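Local coordinates for alcohol dehydrogenase, zinc-containing (Thermotoga maritima, PDB 3IP1), which catalyses the NAD(+)-dependent oxidation of scyllo-inosose to 3-dehydro-scyllo-inosose, probably as a step in myo-inositol degradation, at residues 71-76 and 380-384; 182-186 and 361-365; 293-298 and 320-326. All coordinates share one frame; numbering follows the deposited sequence.

Contact 1 joins helix 69-75, in the GroES-like part of this zinc-containing alcohol dehydrogenase, to the end of helix 376-382 near the C-terminus, and so spans most of the chain. Contact 2 lies within that span and ties the start of helix 185-192 to the loop after helix 349-358. Contact 3 lies within the span of contact 2, inside the Rossmann-type coenzyme domain, where helix 293-306 meets strand 324-326. The centre of contact 1 is about 25 Å from the centres of both others, whose own centres lie about 36 Å apart. Contact 1 lies by the catalytic metal site, with the Asp71 side chain about 6 Å from the bound cadmium; contact 3 faces the second subunit.

Contact 1: 71-76 and 380-384; sequences DVHMAQ and IKRLQ
Gln76 and Gln384 lay their extended side chains past each other in opposite directions, with the two amide planes stacked only 9° apart. Gln76 OE1 rests 3.6 Å from Gln384 CG, and Gln76 CB meets Gln384 NE2 at 3.6 Å, yet no direct hydrogen bond links the two groups. Beside this stack, the methyls of Val72 divide the work. CG1, anti to the backbone N (chi1 178°), faces the backbone at Ile380 O and Gln384 N, while CG2 turns to Leu383 and touches its CB at 3.6 Å. Ala75 CB meets Ile380 CG2 at 3.7 Å and continues the apolar seam.

One water supplies the polar link. It donates to Val72 O (2.7 Å) and to Ile380 O (2.9 Å) and accepts from Gln384 NE2 (2.8 Å), consistent with the amide being oriented this way round. At its other end Gln384 OE1 takes a weak bond from Lys381 NZ. With an alanine at Gln76 the stacked amide is gone, and the Gln384 side chain is likely to be freer to shift along the gap this opens.

Farther out, Ala75 also packs on Leu8 of strand 3-12, and Leu383 on Ile67. Asp71 turns its carboxylate away from the contact, where OD2 bonds to the backbone N of Cys68, a residue known to bind the first zinc. His73, assigned by similarity to the charge relay, lies on the same helix. With no direct hydrogen bond or salt bridge between them, the two helix ends are held by apolar packing and amide stacking, and their polar link probably depends on the shared water staying in place.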
loop_
_atom_site.group_PDB
_atom_site.type_symbol
_atom_site.label_atom_id
_atom_site.label_comp_id
_atom_site.label_asym_id
_atom_site.label_seq_id
_atom_site.Cartn_x
_atom_site.Cartn_y
_atom_site.Cartn_z
ATOM N N ASP A 71 -7.943 21.076 -26.959
ATOM C CA ASP A 71 -8.507 22.293 -27.598
ATOM C C ASP A 71 -8.307 22.260 -29.103
ATOM O O ASP A 71 -9.257 22.497 -29.873
ATOM C CB ASP A 71 -7.893 23.569 -27.018
ATOM C CG ASP A 71 -8.259 23.769 -25.563
ATOM O OD1 ASP A 71 -9.477 23.684 -25.243
ATOM O OD2 ASP A 71 -7.341 24.012 -24.754
ATOM N N VAL A 72 -7.078 21.927 -29.513
ATOM C CA VAL A 72 -6.735 21.729 -30.921
ATOM C C VAL A 72 -7.676 20.708 -31.562
ATOM O O VAL A 72 -8.237 20.946 -32.641
ATOM C CB VAL A 72 -5.247 21.305 -31.061
ATOM C CG1 VAL A 72 -4.862 21.029 -32.517
ATOM C CG2 VAL A 72 -4.355 22.378 -30.446
ATOM N N HIS A 73 -7.899 19.603 -30.860
ATOM C CA HIS A 73 -8.690 18.499 -31.399
ATOM C C HIS A 73 -10.196 18.746 -31.432
ATOM O O HIS A 73 -10.902 18.162 -32.273
ATOM C CB HIS A 73 -8.337 17.182 -30.694
ATOM C CG HIS A 73 -6.941 16.722 -30.986
ATOM N ND1 HIS A 73 -6.276 15.791 -30.214
ATOM C CD2 HIS A 73 -6.079 17.082 -31.966
ATOM C CE1 HIS A 73 -5.070 15.590 -30.712
ATOM N NE2 HIS A 73 -4.924 16.364 -31.775
HETATM N N MSE A 74 -10.683 19.615 -30.542
HETATM C CA MSE A 74 -12.072 20.059 -30.618
HETATM C C MSE A 74 -12.366 20.919 -31.849
HETATM O O MSE A 74 -13.482 20.884 -32.362
HETATM C CB MSE A 74 -12.519 20.750 -29.324
HETATM C CG MSE A 74 -12.984 19.787 -28.220
HETATM SE SE MSE A 74 -13.598 20.757 -26.629
HETATM C CE MSE A 74 -11.849 21.320 -25.960
ATOM N N ALA A 75 -11.364 21.674 -32.333
ATOM C CA ALA A 75 -11.555 22.584 -33.460
ATOM C C ALA A 75 -10.999 22.027 -34.777
ATOM O O ALA A 75 -11.042 22.707 -35.803
ATOM C CB ALA A 75 -10.916 23.907 -33.160
ATOM N N GLN A 76 -10.426 20.824 -34.728
ATOM C CA GLN A 76 -9.876 20.171 -35.902
ATOM C C GLN A 76 -10.872 19.106 -36.323
ATOM O O GLN A 76 -11.514 18.496 -35.476
ATOM C CB GLN A 76 -8.551 19.510 -35.562
ATOM C CG GLN A 76 -7.846 18.850 -36.740
ATOM C CD GLN A 76 -6.389 18.535 -36.422
ATOM O OE1 GLN A 76 -5.948 18.691 -35.289
ATOM N NE2 GLN A 76 -5.634 18.124 -37.426
ATOM N N ILE A 380 -4.872 27.947 -32.224
ATOM C CA ILE A 380 -5.570 26.670 -32.149
ATOM C C ILE A 380 -5.562 25.997 -33.530
ATOM O O ILE A 380 -5.390 24.782 -33.635
ATOM C CB ILE A 380 -7.021 26.877 -31.620
ATOM C CG1 ILE A 380 -6.993 27.162 -30.119
ATOM C CG2 ILE A 380 -7.929 25.683 -31.928
ATOM C CD1 ILE A 380 -8.385 27.366 -29.495
ATOM N N LYS A 381 -5.750 26.797 -34.577
ATOM C CA LYS A 381 -5.645 26.333 -35.954
ATOM C C LYS A 381 -4.191 25.980 -36.360
ATOM O O LYS A 381 -3.914 24.919 -36.939
ATOM C CB LYS A 381 -6.245 27.402 -36.893
ATOM C CG LYS A 381 -5.593 27.511 -38.301
ATOM C CD LYS A 381 -6.478 26.965 -39.414
ATOM C CE LYS A 381 -6.690 25.465 -39.306
ATOM N NZ LYS A 381 -7.034 24.845 -40.636
ATOM N N ARG A 382 -3.267 26.876 -36.058
ATOM C CA ARG A 382 -1.863 26.690 -36.408
ATOM C C ARG A 382 -1.295 25.417 -35.781
ATOM O O ARG A 382 -0.514 24.699 -36.409
ATOM C CB ARG A 382 -1.098 27.910 -35.938
ATOM C CG ARG A 382 0.221 28.165 -36.610
ATOM C CD ARG A 382 0.366 29.666 -36.673
ATOM N NE ARG A 382 1.715 30.128 -36.349
ATOM C CZ ARG A 382 2.039 31.409 -36.171
ATOM N NH1 ARG A 382 3.296 31.742 -35.887
ATOM N NH2 ARG A 382 1.107 32.362 -36.284
ATOM N N LEU A 383 -1.728 25.115 -34.556
ATOM C CA LEU A 383 -1.234 23.939 -33.824
ATOM C C LEU A 383 -1.621 22.613 -34.468
ATOM O O LEU A 383 -1.073 21.580 -34.116
ATOM C CB LEU A 383 -1.691 23.966 -32.357
ATOM C CG LEU A 383 -0.902 24.861 -31.401
ATOM C CD1 LEU A 383 -1.646 25.008 -30.077
ATOM C CD2 LEU A 383 0.508 24.322 -31.169
ATOM N N GLN A 384 -2.570 22.633 -35.403
ATOM C CA GLN A 384 -2.874 21.429 -36.180
ATOM C C GLN A 384 -1.636 20.946 -36.943
ATOM O O GLN A 384 -1.469 19.757 -37.150
ATOM C CB GLN A 384 -4.050 21.648 -37.146
ATOM C CG GLN A 384 -5.382 21.999 -36.473
ATOM C CD GLN A 384 -6.512 22.297 -37.466
ATOM O OE1 GLN A 384 -6.362 22.129 -38.671
ATOM N NE2 GLN A 384 -7.643 22.742 -36.953
HETATM O O HOH W 1 -7.674 23.084 -34.218
#

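Contact 2: 182-186 and 361-365; sequences YEGDR and MDMTK
Arg186 reaches across to Asp362 and Thr364 and carries the charged part of this contact. Its NH2 forms a salt bridge with Asp362 OD2 at 3.1 Å; the acceptor lies near the guanidinium plane, but the donor comes from above the carboxylate plane, and the two planes stand 72° apart. Arg186 NH1 donates to Thr364 OG1 at 2.9 Å, and NH2 adds a weak bond to the same oxygen. A bend at chi3 (46°) turns the guanidinium edge onto both acceptors.

Hydrogen bonds within 361-365 shape the receiving site. Thr364 OG1 donates to the syn lone pair of Asp362 OD1 at 2.6 Å, and Thr364 N reaches the same oxygen from above the carboxylate plane, closing an Asx turn. This fixes Thr364 OG1 directly and the Asp362 carboxylate through its other oxygen.

The aromatic contribution is Tyr182, whose ring edge meets Asp362 OD1 through CE2 at 3.5 Å. A water joins Tyr182 OH to Met363 N.

Around this site, Tyr182 and Thr364 both pack on Ala190 of helix 185-192, while the selenomethionines Met361 and Met363 pack on both helices 194-207 and 224-235, just ahead of strand 369-371.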
loop_
_atom_site.group_PDB
_atom_site.type_symbol
_atom_site.label_atom_id
_atom_site.label_comp_id
_atom_site.label_asym_id
_atom_site.label_seq_id
_atom_site.Cartn_x
_atom_site.Cartn_y
_atom_site.Cartn_z
ATOM N N TYR A 182 8.345 33.299 -8.269
ATOM C CA TYR A 182 8.008 33.614 -9.641
ATOM C C TYR A 182 7.517 35.051 -9.648
ATOM O O TYR A 182 6.542 35.382 -8.980
ATOM C CB TYR A 182 6.900 32.686 -10.155
ATOM C CG TYR A 182 7.317 31.254 -10.316
ATOM C CD1 TYR A 182 7.307 30.378 -9.232
ATOM C CD2 TYR A 182 7.726 30.770 -11.557
ATOM C CE1 TYR A 182 7.703 29.054 -9.377
ATOM C CE2 TYR A 182 8.121 29.448 -11.721
ATOM C CZ TYR A 182 8.109 28.596 -10.631
ATOM O OH TYR A 182 8.501 27.287 -10.788
ATOM N N GLU A 183 8.207 35.897 -10.405
ATOM C CA GLU A 183 7.949 37.343 -10.427
ATOM C C GLU A 183 6.900 37.727 -11.447
ATOM O O GLU A 183 6.944 37.257 -12.590
ATOM C CB GLU A 183 9.241 38.075 -10.784
ATOM C CG GLU A 183 10.360 37.803 -9.821
ATOM C CD GLU A 183 10.213 38.600 -8.547
ATOM O OE1 GLU A 183 9.959 37.987 -7.480
ATOM O OE2 GLU A 183 10.342 39.846 -8.625
ATOM N N GLY A 184 5.977 38.597 -11.039
ATOM C CA GLY A 184 4.984 39.165 -11.954
ATOM C C GLY A 184 4.184 38.122 -12.723
ATOM O O GLY A 184 3.557 37.238 -12.122
ATOM N N ASP A 185 4.225 38.220 -14.052
ATOM C CA ASP A 185 3.435 37.354 -14.943
ATOM C C ASP A 185 3.864 35.894 -14.919
ATOM O O ASP A 185 3.048 35.008 -15.180
ATOM C CB ASP A 185 3.499 37.850 -16.388
ATOM C CG ASP A 185 2.606 39.047 -16.645
ATOM O OD1 ASP A 185 1.801 39.438 -15.763
ATOM O OD2 ASP A 185 2.713 39.606 -17.753
ATOM N N ARG A 186 5.146 35.652 -14.646
ATOM C CA ARG A 186 5.680 34.285 -14.561
ATOM C C ARG A 186 4.947 33.454 -13.493
ATOM O O ARG A 186 4.817 32.243 -13.625
ATOM C CB ARG A 186 7.191 34.306 -14.298
ATOM C CG ARG A 186 8.042 34.631 -15.533
ATOM C CD ARG A 186 9.568 34.606 -15.251
ATOM N NE ARG A 186 10.002 33.438 -14.472
ATOM C CZ ARG A 186 10.029 32.182 -14.930
ATOM N NH1 ARG A 186 9.645 31.918 -16.169
ATOM N NH2 ARG A 186 10.430 31.182 -14.145
HETATM N N MSE A 361 10.841 23.443 -8.963
HETATM C CA MSE A 361 10.460 22.770 -10.199
HETATM C C MSE A 361 9.696 23.723 -11.118
HETATM O O MSE A 361 8.484 23.942 -10.960
HETATM C CB MSE A 361 9.634 21.510 -9.919
HETATM C CG MSE A 361 9.407 20.618 -11.145
HETATM SE SE MSE A 361 8.138 19.164 -10.749
HETATM C CE MSE A 361 6.483 20.202 -10.814
ATOM N N ASP A 362 10.417 24.264 -12.090
ATOM C CA ASP A 362 9.910 25.296 -12.988
ATOM C C ASP A 362 9.434 24.731 -14.342
ATOM O O ASP A 362 10.238 24.482 -15.253
ATOM C CB ASP A 362 10.994 26.364 -13.217
ATOM C CG ASP A 362 10.528 27.486 -14.133
ATOM O OD1 ASP A 362 9.317 27.576 -14.423
ATOM O OD2 ASP A 362 11.384 28.288 -14.562
HETATM N N MSE A 363 8.125 24.582 -14.488
HETATM C CA MSE A 363 7.568 24.052 -15.724
HETATM C C MSE A 363 7.446 25.109 -16.837
HETATM O O MSE A 363 7.148 24.761 -17.977
HETATM C CB MSE A 363 6.203 23.398 -15.467
HETATM C CG MSE A 363 6.250 22.174 -14.591
HETATM SE SE MSE A 363 7.277 20.747 -15.411
HETATM C CE MSE A 363 6.371 20.639 -17.120
ATOM N N THR A 364 7.661 26.382 -16.509
ATOM C CA THR A 364 7.486 27.471 -17.490
ATOM C C THR A 364 8.470 27.352 -18.653
ATOM O O THR A 364 8.241 27.927 -19.718
ATOM C CB THR A 364 7.569 28.905 -16.868
ATOM O OG1 THR A 364 8.903 29.176 -16.405
ATOM C CG2 THR A 364 6.576 29.060 -15.723
ATOM N N LYS A 365 9.520 26.549 -18.465
ATOM C CA LYS A 365 10.486 26.276 -19.521
ATOM C C LYS A 365 9.837 25.708 -20.785
ATOM O O LYS A 365 10.411 25.795 -21.866
ATOM C CB LYS A 365 11.578 25.310 -19.038
ATOM C CG LYS A 365 12.406 25.804 -17.847
ATOM C CD LYS A 365 13.604 24.890 -17.642
ATOM C CE LYS A 365 14.629 25.504 -16.703
ATOM N NZ LYS A 365 14.362 25.141 -15.281
HETATM O O HOH W 2 6.441 26.101 -12.860
#

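Contact 3: 293-298 and 320-326; sequences PQLVWP and ADAKIPL
Ile324 presses a methyl onto the indole of Trp297, with CG2 only 3.3 Å from the centroid of the five-membered ring and 17° off its normal, a close CH-pi contact over one face. CG2 stands anti to the backbone N and turns to the indole, while CG1, anti to the carbonyl carbon and beside the backbone N, turns to Pro293: Ile324 CG1 packs on Pro293 CB at 3.8 Å. The pyrrolidine of Pro293 is also squeezed against Ala320, its CD 3.3 Å from Ala320 CB, tighter than usual for two carbons.

These residues belong to the Rossmann-type coenzyme domain, where the start of helix 293-306 runs at 27° to strand 324-326. Pro325 centres an inverse gamma turn in that strand, and its CD lies 3.9 Å from Trp297 CB. Ile324 and Leu326 pair antiparallel with a strand of the second subunit, extending the sheet across the interface, and Lys323 NZ bonds to Thr327 of that subunit.

At the 320-323 loop, Gln294 bends at chi2 (-71°) and places its amide against Ala322 CB, 3.4 Å from NE2; this buried nitrogen has no polar partner in the model. Trp297 NE1 makes a weak hydrogen bond to Glu301 OE2, while its indole also packs on Phe331 and Ile338.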
loop_
_atom_site.group_PDB
_atom_site.type_symbol
_atom_site.label_atom_id
_atom_site.label_comp_id
_atom_site.label_asym_id
_atom_site.label_seq_id
_atom_site.Cartn_x
_atom_site.Cartn_y
_atom_site.Cartn_z
ATOM N N PRO A 293 0.023 3.470 -28.078
ATOM C CA PRO A 293 0.453 2.375 -27.206
ATOM C C PRO A 293 0.532 1.061 -27.948
ATOM O O PRO A 293 1.280 0.179 -27.552
ATOM C CB PRO A 293 -0.641 2.320 -26.114
ATOM C CG PRO A 293 -1.814 2.984 -26.705
ATOM C CD PRO A 293 -1.254 4.045 -27.612
ATOM N N GLN A 294 -0.212 0.940 -29.033
ATOM C CA GLN A 294 -0.116 -0.247 -29.875
ATOM C C GLN A 294 1.141 -0.291 -30.754
ATOM O O GLN A 294 1.517 -1.365 -31.215
ATOM C CB GLN A 294 -1.389 -0.421 -30.707
ATOM C CG GLN A 294 -1.547 0.572 -31.852
ATOM C CD GLN A 294 -1.867 1.996 -31.399
ATOM O OE1 GLN A 294 -1.584 2.944 -32.122
ATOM N NE2 GLN A 294 -2.459 2.149 -30.206
ATOM N N LEU A 295 1.798 0.853 -30.981
ATOM C CA LEU A 295 3.101 0.864 -31.687
ATOM C C LEU A 295 4.305 0.691 -30.753
ATOM O O LEU A 295 5.330 0.131 -31.151
ATOM C CB LEU A 295 3.315 2.148 -32.513
ATOM C CG LEU A 295 2.323 2.670 -33.575
ATOM C CD1 LEU A 295 2.937 3.865 -34.329
ATOM C CD2 LEU A 295 1.848 1.587 -34.566
ATOM N N VAL A 296 4.204 1.202 -29.528
ATOM C CA VAL A 296 5.343 1.147 -28.606
ATOM C C VAL A 296 5.285 -0.010 -27.600
ATOM O O VAL A 296 6.259 -0.261 -26.917
ATOM C CB VAL A 296 5.579 2.483 -27.855
ATOM C CG1 VAL A 296 6.100 3.552 -28.814
ATOM C CG2 VAL A 296 4.310 2.932 -27.124
ATOM N N TRP A 297 4.154 -0.707 -27.528
ATOM C CA TRP A 297 3.989 -1.764 -26.543
ATOM C C TRP A 297 5.000 -2.902 -26.682
ATOM O O TRP A 297 5.564 -3.335 -25.676
ATOM C CB TRP A 297 2.569 -2.336 -26.556
ATOM C CG TRP A 297 2.198 -2.920 -25.248
ATOM C CD1 TRP A 297 2.240 -4.234 -24.897
ATOM C CD2 TRP A 297 1.744 -2.205 -24.085
ATOM N NE1 TRP A 297 1.833 -4.389 -23.592
ATOM C CE2 TRP A 297 1.530 -3.157 -23.069
ATOM C CE3 TRP A 297 1.497 -0.854 -23.812
ATOM C CZ2 TRP A 297 1.065 -2.801 -21.790
ATOM C CZ3 TRP A 297 1.043 -0.493 -22.539
ATOM C CH2 TRP A 297 0.830 -1.467 -21.547
ATOM N N PRO A 298 5.218 -3.410 -27.921
ATOM C CA PRO A 298 6.185 -4.501 -28.078
ATOM C C PRO A 298 7.570 -4.135 -27.535
ATOM O O PRO A 298 8.236 -4.965 -26.897
ATOM C CB PRO A 298 6.229 -4.713 -29.602
ATOM C CG PRO A 298 4.899 -4.246 -30.077
ATOM C CD PRO A 298 4.524 -3.104 -29.194
ATOM N N ALA A 320 -5.750 6.629 -26.571
ATOM C CA ALA A 320 -5.618 5.966 -27.863
ATOM C C ALA A 320 -6.871 5.153 -28.138
ATOM O O ALA A 320 -7.525 4.676 -27.201
ATOM C CB ALA A 320 -4.419 5.058 -27.872
ATOM N N ASP A 321 -7.188 4.962 -29.416
ATOM C CA ASP A 321 -8.320 4.107 -29.770
ATOM C C ASP A 321 -7.931 2.627 -29.988
ATOM O O ASP A 321 -8.674 1.713 -29.581
ATOM C CB ASP A 321 -9.056 4.667 -30.988
ATOM C CG ASP A 321 -10.482 4.167 -31.078
ATOM O OD1 ASP A 321 -11.235 4.324 -30.088
ATOM O OD2 ASP A 321 -10.854 3.617 -32.137
ATOM N N ALA A 322 -6.768 2.399 -30.604
ATOM C CA ALA A 322 -6.353 1.060 -31.024
ATOM C C ALA A 322 -6.023 0.105 -29.856
ATOM O O ALA A 322 -5.429 0.524 -28.857
ATOM C CB ALA A 322 -5.173 1.169 -31.964
ATOM N N LYS A 323 -6.412 -1.168 -30.006
ATOM C CA LYS A 323 -6.069 -2.234 -29.054
ATOM C C LYS A 323 -4.566 -2.327 -28.822
ATOM O O LYS A 323 -3.761 -2.062 -29.712
ATOM C CB LYS A 323 -6.541 -3.620 -29.532
ATOM C CG LYS A 323 -8.006 -3.767 -29.859
ATOM C CD LYS A 323 -8.899 -3.452 -28.668
ATOM C CE LYS A 323 -10.358 -3.748 -28.993
ATOM N NZ LYS A 323 -11.244 -2.933 -28.124
ATOM N N ILE A 324 -4.200 -2.732 -27.615
ATOM C CA ILE A 324 -2.809 -2.946 -27.260
ATOM C C ILE A 324 -2.516 -4.459 -27.334
ATOM O O ILE A 324 -3.291 -5.272 -26.810
ATOM C CB ILE A 324 -2.541 -2.392 -25.850
ATOM C CG1 ILE A 324 -2.746 -0.874 -25.840
ATOM C CG2 ILE A 324 -1.164 -2.789 -25.349
ATOM C CD1 ILE A 324 -3.196 -0.356 -24.518
ATOM N N PRO A 325 -1.397 -4.834 -27.989
ATOM C CA PRO A 325 -1.038 -6.244 -28.095
ATOM C C PRO A 325 -0.279 -6.723 -26.839
ATOM O O PRO A 325 0.948 -6.880 -26.846
ATOM C CB PRO A 325 -0.182 -6.289 -29.377
ATOM C CG PRO A 325 0.452 -4.911 -29.460
ATOM C CD PRO A 325 -0.361 -3.965 -28.582
ATOM N N LEU A 326 -1.049 -6.958 -25.786
ATOM C CA LEU A 326 -0.563 -7.399 -24.486
ATOM C C LEU A 326 -0.174 -8.878 -24.460
ATOM O O LEU A 326 -0.963 -9.750 -24.781
ATOM C CB LEU A 326 -1.641 -7.128 -23.418
ATOM C CG LEU A 326 -1.421 -7.693 -22.013
ATOM C CD1 LEU A 326 -0.141 -7.117 -21.411
ATOM C CD2 LEU A 326 -2.639 -7.396 -21.115
#